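Local coordinates for protein ribonucleoside-diphosphate reductase (Pseudomonas aeruginosa, PDB 5IM3) that probably reduces ribonucleoside diphosphates to deoxyribonucleotides for DNA synthesis and binds dATP, an allosteric effector, at residues G661-Q666 / A770-I775; F351-S356 / K628-M633; I775-I778 / S782-I785; R865-K868 / A873-L876. All coordinates share one frame; numbering follows the deposited sequence.

How the contacts relate
Followed from the N terminus, contact 2 comes first. It ties strand 353-355 to helix 620-640 and closes a loop of 271 residues. Contact 1 opens later, on strand 659-663, and closes 103 residues further on at helix 773-779. Contact 3 starts on Ile775, where contact 1 ends, and joins that helix to the loop after it. Contact 4 is another short closure, from Arg866 and Gln867 to the loop before strand 878-881. The other contacts follow in series, and none crosses another. In space, Ile775 also packs on Met354 and Ser355, linking contact 1 to contact 2. Ile785 reaches from contact 3 to Gln874 and Arg866 of contact 4.

Contact 1. Residues G661-Q666 / A770-I775; sequences GIMGFQ and APTATI
Met663, at the end of strand 659-663, reaches across to Thr772 and Ile775 at the start of helix 773-779. The strand belongs to the ten-stranded alpha-beta barrel of ribonucleotide reductase, and the contact is buried in it. The side chain can be followed outward. Its CB lies 3.8 Å from Thr772 OG1, with Thr772 CG2 slightly further off. CG sits between the backbone N and the carbonyl carbon (chi1 56°), and from there the chain runs fully extended toward the helix. SD comes next. It faces both residues, which lie on the same side of it, 4.1 Å from Thr772 CB and 3.9 Å from Ile775 CG1. The methyl CE ends the chain 3.8 Å from the backbone atom Ile775 O. The Met663 and Ile775 side chains cross obliquely, and their meeting is purely apolar. Met354, on strand 353-355, also packs against the Met663 methyl.

Thr772 stands at the N-cap position of its helix, but its side chain makes no capping bond. Its OG1 is instead hydrogen-bonded to Ser784 N, in the loop that follows the helix. The hydroxyl oxygen therefore touches Met663 CB while its hydrogen bond goes to that loop. No direct hydrogen bond joins the two segments. A single water bridges their backbones, giving one bond to Ile662 O at 3.1 Å and a shorter one to Ala770 O at 2.7 Å.

Contact 2. Residues F351-S356 / K628-M633; sequences FDYMSS and KTAVRM
The ring of Tyr353 meets helix 620-640 in two different ways. Ala630 lies over one face, and Met633 comes to the edge. The Ala630 methyl makes a CH-pi contact, with CB 3.9 Å from the centroid of the Tyr353 ring and 22° off the ring normal. It is shifted toward the rim, and its nearest ring atom is Tyr353 CD2, 3.7 Å from Ala630 CB. The ring gets there because CG is anti to the backbone N (chi1 157°), which swings it out from the strand toward the helix.

Met633 sits one turn further along the helix. Its chain bends at the last torsion, which turns the methyl toward the tyrosine. CE lies near the ring plane, 3.8 Å from Tyr353 CE1. The sulfur stands obliquely to the ring, with Met633 SD 5.0 Å from the Tyr353 centroid, a Met-aromatic contact. The two side chains slide past each other in opposite directions. The same methyl also touches Ser355, two residues further along the strand, with Met633 CE 3.8 Å from Ser355 OG.

No hydrogen bond crosses the contact, and all four touching residues are buried. Leu347 of helix 337-349 and Leu660 of strand 659-663 also pack on Tyr353. The short strand and helix segments run almost parallel, 7° apart, with their axes 9.7 Å from each other. Helix 620-640 lies in the beta-alpha-beta crossover between the parallel strands 600-608 and 659-663 of the alpha-beta barrel. Here this crossover helix packs on strand 353-355, an added partner that pairs antiparallel with strand 600-608.

Contact 3. Residues I775-I778 / S782-I785; sequences IANI and SQSI
Gln783 NE2 gives a weak hydrogen bond to Asn777 OD1, 3.3 Å away. The N-H points well off the line to the oxygen, with an angle of only 123° at the hydrogen. The bond spans a tight return of the chain within the reductase barrel domain. Helix 773-779 ends, and the loop after it folds back along the last turn. The two amides cross at a slant, with their planes 53° apart.

The glutamine chain bends at its second torsion (chi2 -70°), which brings the amide back over the helix. This puts Gln783 OE1 3.3 Å from the methyl Ala776 CB, and Gln783 CD follows at 3.9 Å. OE1 also has a weak hydrogen bond with Thr772 OG1, at the start of the same helix. The amide thus reaches both the beginning of the helix and its later turn. The next residue of the loop adds an ordinary hydrogen bond to the helix start, between Ser784 N and Thr772 OG1.

Ala776 is the buried part of the contact. Its methyl is also approached by Met663 of strand 659-663, so it fits where the loop and the strand end meet. The loop has its own ties to the chain beyond that strand. Ser782 O is bonded to Gly664 N, and Ser782 OG to Asp667 N, near the start of helix 665-672. The side of Ser782 that faces helix 773-779 is its backbone, where the carbonyl oxygen Ser782 O lies 3.7 Å from Ala776 CB.

Contact 4. Residues R865-K868 / A873-L876; sequences RRQK and AQSL
Arg866 and Gln874 are joined by the one hydrogen bond of this contact. Arg866 NE donates to Gln874 OE1 at 3.1 Å, and the bond is nearly straight, with 175° at the hydrogen. The oxygen lies in the guanidinium plane, at its edge, while NE lies in the carbonyl plane of the amide. Even so, the two flat groups are turned 67° apart, and the side chains cross at about a right angle. Arg866 has a second partner in Phe665, with which it makes a cation-pi contact. The guanidinium is thus held by a ring as well as by an edge bond.

The remaining contacts are van der Waals in kind. Gln874 leaves its backbone with CG between N and the carbonyl carbon (chi1 54°) and then runs out extended. Its amide nitrogen ends against Gln867, with Gln874 NE2 3.6 Å from Gln867 CB. The same nitrogen is 3.4 Å from Gln867 N, but both atoms are donors and no bond forms. Gln867 slides past Gln874 in the opposite direction. Its carbonyl oxygen OE1 rests 3.3 Å from Ala873 CA. The other end of that amide, NE2, is hydrogen-bonded to Gln872 O, just before the second segment.

The contact folds the loop that leads to strand 878-881 back onto residues 865-868. Ala863 of helix 856-866 touches Gln874, and Ala685 and Met689 of helix 679-707 pack on Arg866. Backbone bonds of Ala873 and Ser875 to Ile769 fix the loop to the chain that leads into helix 773-779.

Contact 1. Residues G661-Q666 / A770-I775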
loop_
_atom_site.group_PDB
_atom_site.type_symbol
_atom_site.label_atom_id
_atom_site.label_comp_id
_atom_site.label_asym_id
_atom_site.label_seq_id
_atom_site.Cartn_x
_atom_site.Cartn_y
_atom_site.Cartn_z
ATOM N N GLY A 661 -1.563 47.684 5.150
ATOM C CA GLY A 661 -2.343 46.489 5.346
ATOM C C GLY A 661 -3.238 46.567 6.566
ATOM O O GLY A 661 -3.507 47.645 7.114
ATOM N N ILE A 662 -3.711 45.394 7.002
ATOM C CA ILE A 662 -4.588 45.280 8.160
ATOM C C ILE A 662 -4.172 44.078 8.997
ATOM O O ILE A 662 -3.522 43.144 8.516
ATOM C CB ILE A 662 -6.073 45.144 7.754
ATOM C CG1 ILE A 662 -6.262 43.956 6.803
ATOM C CG2 ILE A 662 -6.566 46.436 7.113
ATOM C CD1 ILE A 662 -7.714 43.592 6.552
ATOM N N MET A 663 -4.569 44.110 10.268
ATOM C CA MET A 663 -4.406 42.973 11.162
ATOM C C MET A 663 -5.507 43.015 12.210
ATOM O O MET A 663 -6.212 44.016 12.367
ATOM C CB MET A 663 -3.015 42.954 11.815
ATOM C CG MET A 663 -2.640 44.217 12.568
ATOM S SD MET A 663 -1.041 44.052 13.394
ATOM C CE MET A 663 -0.864 45.676 14.121
ATOM N N GLY A 664 -5.654 41.902 12.926
ATOM C CA GLY A 664 -6.739 41.761 13.875
ATOM C C GLY A 664 -8.082 41.476 13.245
ATOM O O GLY A 664 -9.114 41.707 13.882
ATOM N N PHE A 665 -8.101 40.970 12.009
ATOM C CA PHE A 665 -9.367 40.734 11.320
ATOM C C PHE A 665 -10.190 39.672 12.038
ATOM O O PHE A 665 -11.382 39.865 12.300
ATOM C CB PHE A 665 -9.106 40.321 9.871
ATOM C CG PHE A 665 -10.356 40.167 9.053
ATOM C CD1 PHE A 665 -10.926 41.260 8.422
ATOM C CD2 PHE A 665 -10.967 38.930 8.922
ATOM C CE1 PHE A 665 -12.077 41.123 7.672
ATOM C CE2 PHE A 665 -12.120 38.787 8.175
ATOM C CZ PHE A 665 -12.673 39.886 7.547
ATOM N N GLN A 666 -9.569 38.537 12.362
ATOM C CA GLN A 666 -10.288 37.481 13.066
ATOM C C GLN A 666 -10.813 37.984 14.403
ATOM O O GLN A 666 -11.958 37.706 14.775
ATOM C CB GLN A 666 -9.374 36.268 13.257
ATOM C CG GLN A 666 -9.928 35.174 14.166
ATOM C CD GLN A 666 -11.085 34.414 13.546
ATOM O OE1 GLN A 666 -10.909 33.313 13.026
ATOM N NE2 GLN A 666 -12.275 34.996 13.602
ATOM N N ALA A 770 0.115 42.218 4.114
ATOM C CA ALA A 770 1.268 41.370 4.338
ATOM C C ALA A 770 1.126 40.612 5.647
ATOM O O ALA A 770 0.305 40.971 6.497
ATOM C CB ALA A 770 2.543 42.217 4.372
ATOM N N PRO A 771 1.904 39.549 5.847
ATOM C CA PRO A 771 1.921 38.901 7.163
ATOM C C PRO A 771 2.356 39.890 8.234
ATOM O O PRO A 771 3.067 40.859 7.963
ATOM C CB PRO A 771 2.936 37.764 6.989
ATOM C CG PRO A 771 2.960 37.503 5.512
ATOM C CD PRO A 771 2.758 38.844 4.879
ATOM N N THR A 772 1.910 39.639 9.465
ATOM C CA THR A 772 2.112 40.566 10.576
ATOM C C THR A 772 2.509 39.810 11.833
ATOM O O THR A 772 2.087 40.158 12.942
ATOM C CB THR A 772 0.852 41.387 10.846
ATOM O OG1 THR A 772 -0.193 40.516 11.294
ATOM C CG2 THR A 772 0.397 42.125 9.595
ATOM N N ALA A 773 3.320 38.762 11.675
ATOM C CA ALA A 773 3.683 37.899 12.795
ATOM C C ALA A 773 4.064 38.705 14.034
ATOM O O ALA A 773 3.405 38.622 15.077
ATOM C CB ALA A 773 4.834 36.981 12.380
ATOM N N THR A 774 5.131 39.498 13.934
ATOM C CA THR A 774 5.658 40.174 15.114
ATOM C C THR A 774 4.731 41.292 15.582
ATOM O O THR A 774 4.420 41.390 16.776
ATOM C CB THR A 774 7.057 40.717 14.823
ATOM O OG1 THR A 774 7.917 39.638 14.442
ATOM C CG2 THR A 774 7.635 41.407 16.052
ATOM N N ILE A 775 4.275 42.146 14.660
ATOM C CA ILE A 775 3.552 43.348 15.067
ATOM C C ILE A 775 2.147 43.033 15.571
ATOM O O ILE A 775 1.584 43.816 16.344
ATOM C CB ILE A 775 3.504 44.377 13.918
ATOM C CG1 ILE A 775 2.784 43.809 12.694
ATOM C CG2 ILE A 775 4.918 44.823 13.552
ATOM C CD1 ILE A 775 2.648 44.809 11.554
HETATM O O HOH W 1 -1.010 43.361 6.655
#

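Contact 2. Residues F351-S356 / K628-M633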
loop_
_atom_site.group_PDB
_atom_site.type_symbol
_atom_site.label_atom_id
_atom_site.label_comp_id
_atom_site.label_asym_id
_atom_site.label_seq_id
_atom_site.Cartn_x
_atom_site.Cartn_y
_atom_site.Cartn_z
ATOM N N PHE A 351 -1.496 51.470 19.567
ATOM C CA PHE A 351 -1.706 50.251 18.794
ATOM C C PHE A 351 -2.754 50.424 17.700
ATOM O O PHE A 351 -3.243 49.430 17.154
ATOM C CB PHE A 351 -2.099 49.066 19.690
ATOM C CG PHE A 351 -1.102 48.748 20.780
ATOM C CD1 PHE A 351 0.140 49.362 20.827
ATOM C CD2 PHE A 351 -1.417 47.817 21.758
ATOM C CE1 PHE A 351 1.039 49.058 21.832
ATOM C CE2 PHE A 351 -0.520 47.512 22.763
ATOM C CZ PHE A 351 0.707 48.130 22.799
ATOM N N ASP A 352 -3.122 51.664 17.364
ATOM C CA ASP A 352 -4.048 51.879 16.256
ATOM C C ASP A 352 -3.431 51.452 14.929
ATOM O O ASP A 352 -4.141 50.963 14.040
ATOM C CB ASP A 352 -4.460 53.349 16.193
ATOM C CG ASP A 352 -5.406 53.740 17.311
ATOM O OD1 ASP A 352 -5.718 52.881 18.164
ATOM O OD2 ASP A 352 -5.833 54.914 17.337
ATOM N N TYR A 353 -2.119 51.635 14.786
ATOM C CA TYR A 353 -1.366 51.246 13.605
ATOM C C TYR A 353 0.033 50.882 14.075
ATOM O O TYR A 353 0.494 51.370 15.109
ATOM C CB TYR A 353 -1.336 52.379 12.565
ATOM C CG TYR A 353 -0.183 52.327 11.582
ATOM C CD1 TYR A 353 1.030 52.948 11.867
ATOM C CD2 TYR A 353 -0.312 51.678 10.362
ATOM C CE1 TYR A 353 2.085 52.908 10.966
ATOM C CE2 TYR A 353 0.735 51.633 9.458
ATOM C CZ TYR A 353 1.929 52.252 9.765
ATOM O OH TYR A 353 2.969 52.206 8.866
ATOM N N MET A 354 0.697 50.002 13.332
ATOM C CA MET A 354 2.045 49.584 13.695
ATOM C C MET A 354 2.901 49.535 12.443
ATOM O O MET A 354 2.552 48.859 11.473
ATOM C CB MET A 354 2.036 48.221 14.394
ATOM C CG MET A 354 3.359 47.860 15.055
ATOM S SD MET A 354 3.940 49.109 16.226
ATOM C CE MET A 354 2.605 49.121 17.423
ATOM N N SER A 355 4.017 50.254 12.472
ATOM C CA SER A 355 4.963 50.201 11.376
ATOM C C SER A 355 5.527 48.792 11.243
ATOM O O SER A 355 5.450 47.971 12.162
ATOM C CB SER A 355 6.092 51.206 11.602
ATOM O OG SER A 355 5.574 52.508 11.815
ATOM N N SER A 356 6.098 48.515 10.075
ATOM C CA SER A 356 6.681 47.211 9.822
ATOM C C SER A 356 7.874 46.969 10.743
ATOM O O SER A 356 8.444 47.892 11.332
ATOM C CB SER A 356 7.123 47.102 8.365
ATOM O OG SER A 356 8.109 48.075 8.076
ATOM N N LYS A 628 -5.121 58.231 7.553
ATOM C CA LYS A 628 -4.459 59.446 7.090
ATOM C C LYS A 628 -3.048 59.552 7.651
ATOM O O LYS A 628 -2.105 59.884 6.923
ATOM C CB LYS A 628 -5.278 60.675 7.481
ATOM C CG LYS A 628 -6.471 60.949 6.580
ATOM C CD LYS A 628 -7.155 62.256 6.967
ATOM C CE LYS A 628 -8.096 62.745 5.880
ATOM N NZ LYS A 628 -8.582 64.128 6.157
ATOM N N THR A 629 -2.884 59.273 8.947
ATOM C CA THR A 629 -1.560 59.357 9.552
ATOM C C THR A 629 -0.681 58.187 9.133
ATOM O O THR A 629 0.534 58.353 8.984
ATOM C CB THR A 629 -1.680 59.411 11.075
ATOM O OG1 THR A 629 -2.432 60.570 11.449
ATOM C CG2 THR A 629 -0.304 59.478 11.729
ATOM N N ALA A 630 -1.273 57.005 8.945
ATOM C CA ALA A 630 -0.505 55.843 8.512
ATOM C C ALA A 630 0.138 56.089 7.154
ATOM O O ALA A 630 1.334 55.841 6.965
ATOM C CB ALA A 630 -1.411 54.614 8.461
ATOM N N VAL A 631 -0.645 56.578 6.190
ATOM C CA VAL A 631 -0.116 56.805 4.848
ATOM C C VAL A 631 1.010 57.829 4.889
ATOM O O VAL A 631 2.029 57.678 4.206
ATOM C CB VAL A 631 -1.246 57.239 3.894
ATOM C CG1 VAL A 631 -0.683 57.626 2.528
ATOM C CG2 VAL A 631 -2.276 56.123 3.747
ATOM N N ARG A 632 0.850 58.887 5.688
ATOM C CA ARG A 632 1.907 59.886 5.796
ATOM C C ARG A 632 3.191 59.263 6.327
ATOM O O ARG A 632 4.277 59.489 5.781
ATOM C CB ARG A 632 1.462 61.038 6.694
ATOM C CG ARG A 632 2.445 62.200 6.712
ATOM C CD ARG A 632 2.020 63.293 7.684
ATOM N NE ARG A 632 2.866 64.476 7.570
ATOM C CZ ARG A 632 2.637 65.486 6.738
ATOM N NH1 ARG A 632 1.580 65.470 5.936
ATOM N NH2 ARG A 632 3.469 66.521 6.706
ATOM N N MET A 633 3.085 58.472 7.397
ATOM C CA MET A 633 4.263 57.802 7.938
ATOM C C MET A 633 4.923 56.918 6.887
ATOM O O MET A 633 6.156 56.877 6.785
ATOM C CB MET A 633 3.875 56.977 9.164
ATOM C CG MET A 633 3.355 57.822 10.316
ATOM S SD MET A 633 2.644 56.845 11.650
ATOM C CE MET A 633 4.067 55.933 12.235
#

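Contact 3. Residues I775-I778 / S782-I785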
loop_
_atom_site.group_PDB
_atom_site.type_symbol
_atom_site.label_atom_id
_atom_site.label_comp_id
_atom_site.label_asym_id
_atom_site.label_seq_id
_atom_site.Cartn_x
_atom_site.Cartn_y
_atom_site.Cartn_z
ATOM N N ILE A 775 4.275 42.146 14.660
ATOM C CA ILE A 775 3.552 43.348 15.067
ATOM C C ILE A 775 2.147 43.033 15.571
ATOM O O ILE A 775 1.584 43.816 16.344
ATOM C CB ILE A 775 3.504 44.377 13.918
ATOM C CG1 ILE A 775 2.784 43.809 12.694
ATOM C CG2 ILE A 775 4.918 44.823 13.552
ATOM C CD1 ILE A 775 2.648 44.809 11.554
ATOM N N ALA A 776 1.557 41.913 15.152
ATOM C CA ALA A 776 0.313 41.468 15.770
ATOM C C ALA A 776 0.555 41.004 17.201
ATOM O O ALA A 776 -0.245 41.293 18.098
ATOM C CB ALA A 776 -0.322 40.352 14.939
ATOM N N ASN A 777 1.659 40.291 17.433
ATOM C CA ASN A 777 2.026 39.911 18.793
ATOM C C ASN A 777 2.324 41.136 19.647
ATOM O O ASN A 777 1.995 41.165 20.838
ATOM C CB ASN A 777 3.238 38.979 18.771
ATOM C CG ASN A 777 2.910 37.605 18.230
ATOM O OD1 ASN A 777 1.829 37.378 17.684
ATOM N ND2 ASN A 777 3.845 36.676 18.379
ATOM N N ILE A 778 2.963 42.153 19.062
ATOM C CA ILE A 778 3.263 43.365 19.818
ATOM C C ILE A 778 1.971 44.044 20.254
ATOM O O ILE A 778 1.850 44.507 21.393
ATOM C CB ILE A 778 4.151 44.311 18.989
ATOM C CG1 ILE A 778 5.526 43.678 18.754
ATOM C CG2 ILE A 778 4.307 45.662 19.690
ATOM C CD1 ILE A 778 6.392 44.435 17.772
ATOM N N SER A 782 -4.917 39.229 16.309
ATOM C CA SER A 782 -4.735 38.109 15.397
ATOM C C SER A 782 -3.927 38.534 14.170
ATOM O O SER A 782 -3.802 39.718 13.851
ATOM C CB SER A 782 -6.086 37.539 14.964
ATOM O OG SER A 782 -6.914 38.543 14.400
ATOM N N GLN A 783 -3.386 37.537 13.472
ATOM C CA GLN A 783 -2.510 37.788 12.333
ATOM C C GLN A 783 -3.310 38.241 11.116
ATOM O O GLN A 783 -4.231 37.546 10.679
ATOM C CB GLN A 783 -1.718 36.527 11.990
ATOM C CG GLN A 783 -0.997 35.892 13.165
ATOM C CD GLN A 783 0.170 36.721 13.650
ATOM O OE1 GLN A 783 0.521 37.734 13.043
ATOM N NE2 GLN A 783 0.785 36.293 14.747
ATOM N N SER A 784 -2.939 39.401 10.568
ATOM C CA SER A 784 -3.490 39.948 9.327
ATOM C C SER A 784 -4.937 39.531 9.076
ATOM O O SER A 784 -5.849 40.025 9.748
ATOM C CB SER A 784 -2.604 39.550 8.142
ATOM O OG SER A 784 -2.443 38.148 8.069
ATOM N N ILE A 785 -5.160 38.643 8.106
ATOM C CA ILE A 785 -6.487 38.149 7.760
ATOM C C ILE A 785 -6.633 36.673 8.097
ATOM O O ILE A 785 -7.596 36.032 7.663
ATOM C CB ILE A 785 -6.808 38.400 6.276
ATOM C CG1 ILE A 785 -5.663 37.898 5.388
ATOM C CG2 ILE A 785 -7.075 39.876 6.035
ATOM C CD1 ILE A 785 -5.913 38.051 3.901
#

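Contact 4. Residues R865-K868 / A873-L876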
loop_
_atom_site.group_PDB
_atom_site.type_symbol
_atom_site.label_atom_id
_atom_site.label_comp_id
_atom_site.label_asym_id
_atom_site.label_seq_id
_atom_site.Cartn_x
_atom_site.Cartn_y
_atom_site.Cartn_z
ATOM N N ARG A 865 -13.185 39.658 -2.268
ATOM C CA ARG A 865 -13.846 40.948 -2.126
ATOM C C ARG A 865 -12.915 42.007 -1.554
ATOM O O ARG A 865 -13.075 43.193 -1.861
ATOM C CB ARG A 865 -15.090 40.812 -1.254
ATOM C CG ARG A 865 -16.281 40.262 -2.011
ATOM C CD ARG A 865 -17.079 39.359 -1.123
ATOM N NE ARG A 865 -18.205 38.737 -1.809
ATOM C CZ ARG A 865 -19.409 39.285 -1.929
ATOM N NH1 ARG A 865 -19.654 40.487 -1.424
ATOM N NH2 ARG A 865 -20.371 38.632 -2.567
ATOM N N ARG A 866 -11.949 41.610 -0.725
ATOM C CA ARG A 866 -10.939 42.565 -0.287
ATOM C C ARG A 866 -10.091 43.026 -1.464
ATOM O O ARG A 866 -9.732 44.205 -1.557
ATOM C CB ARG A 866 -10.064 41.947 0.804
ATOM C CG ARG A 866 -10.743 41.867 2.163
ATOM C CD ARG A 866 -9.777 41.404 3.242
ATOM N NE ARG A 866 -9.352 40.025 3.014
ATOM C CZ ARG A 866 -9.909 38.958 3.580
ATOM N NH1 ARG A 866 -10.918 39.092 4.433
ATOM N NH2 ARG A 866 -9.449 37.748 3.294
ATOM N N GLN A 867 -9.788 42.110 -2.388
ATOM C CA GLN A 867 -8.943 42.430 -3.532
ATOM C C GLN A 867 -9.595 43.422 -4.487
ATOM O O GLN A 867 -8.900 43.996 -5.330
ATOM C CB GLN A 867 -8.584 41.147 -4.288
ATOM C CG GLN A 867 -7.495 41.318 -5.341
ATOM C CD GLN A 867 -6.226 41.927 -4.778
ATOM O OE1 GLN A 867 -5.469 41.267 -4.069
ATOM N NE2 GLN A 867 -5.991 43.197 -5.089
ATOM N N LYS A 868 -10.907 43.637 -4.383
ATOM C CA LYS A 868 -11.555 44.610 -5.255
ATOM C C LYS A 868 -11.083 46.022 -4.960
ATOM O O LYS A 868 -11.118 46.886 -5.842
ATOM C CB LYS A 868 -13.067 44.552 -5.091
ATOM C CG LYS A 868 -13.640 43.159 -5.077
ATOM C CD LYS A 868 -15.159 43.191 -5.055
ATOM C CE LYS A 868 -15.713 44.031 -3.908
ATOM N NZ LYS A 868 -17.197 44.096 -3.936
ATOM N N ALA A 873 -1.783 43.338 -3.649
ATOM C CA ALA A 873 -2.374 42.022 -3.420
ATOM C C ALA A 873 -2.454 41.786 -1.913
ATOM O O ALA A 873 -2.413 42.722 -1.108
ATOM C CB ALA A 873 -1.568 40.946 -4.163
ATOM N N GLN A 874 -2.582 40.519 -1.515
ATOM C CA GLN A 874 -2.652 40.158 -0.106
ATOM C C GLN A 874 -2.103 38.752 0.085
ATOM O O GLN A 874 -2.386 37.853 -0.712
ATOM C CB GLN A 874 -4.093 40.240 0.420
ATOM C CG GLN A 874 -5.103 39.444 -0.383
ATOM C CD GLN A 874 -6.538 39.822 -0.060
ATOM O OE1 GLN A 874 -6.976 39.739 1.090
ATOM N NE2 GLN A 874 -7.278 40.248 -1.079
ATOM N N SER A 875 -1.314 38.574 1.144
ATOM C CA SER A 875 -0.767 37.262 1.473
ATOM C C SER A 875 -1.880 36.360 1.991
ATOM O O SER A 875 -2.463 36.626 3.049
ATOM C CB SER A 875 0.341 37.396 2.512
ATOM O OG SER A 875 1.383 38.211 2.024
ATOM N N LEU A 876 -2.168 35.291 1.257
ATOM C CA LEU A 876 -3.342 34.461 1.511
ATOM C C LEU A 876 -2.908 33.017 1.728
ATOM O O LEU A 876 -2.704 32.272 0.765
ATOM C CB LEU A 876 -4.331 34.560 0.357
ATOM C CG LEU A 876 -5.669 33.857 0.590
ATOM C CD1 LEU A 876 -6.422 34.499 1.750
ATOM C CD2 LEU A 876 -6.505 33.884 -0.677
#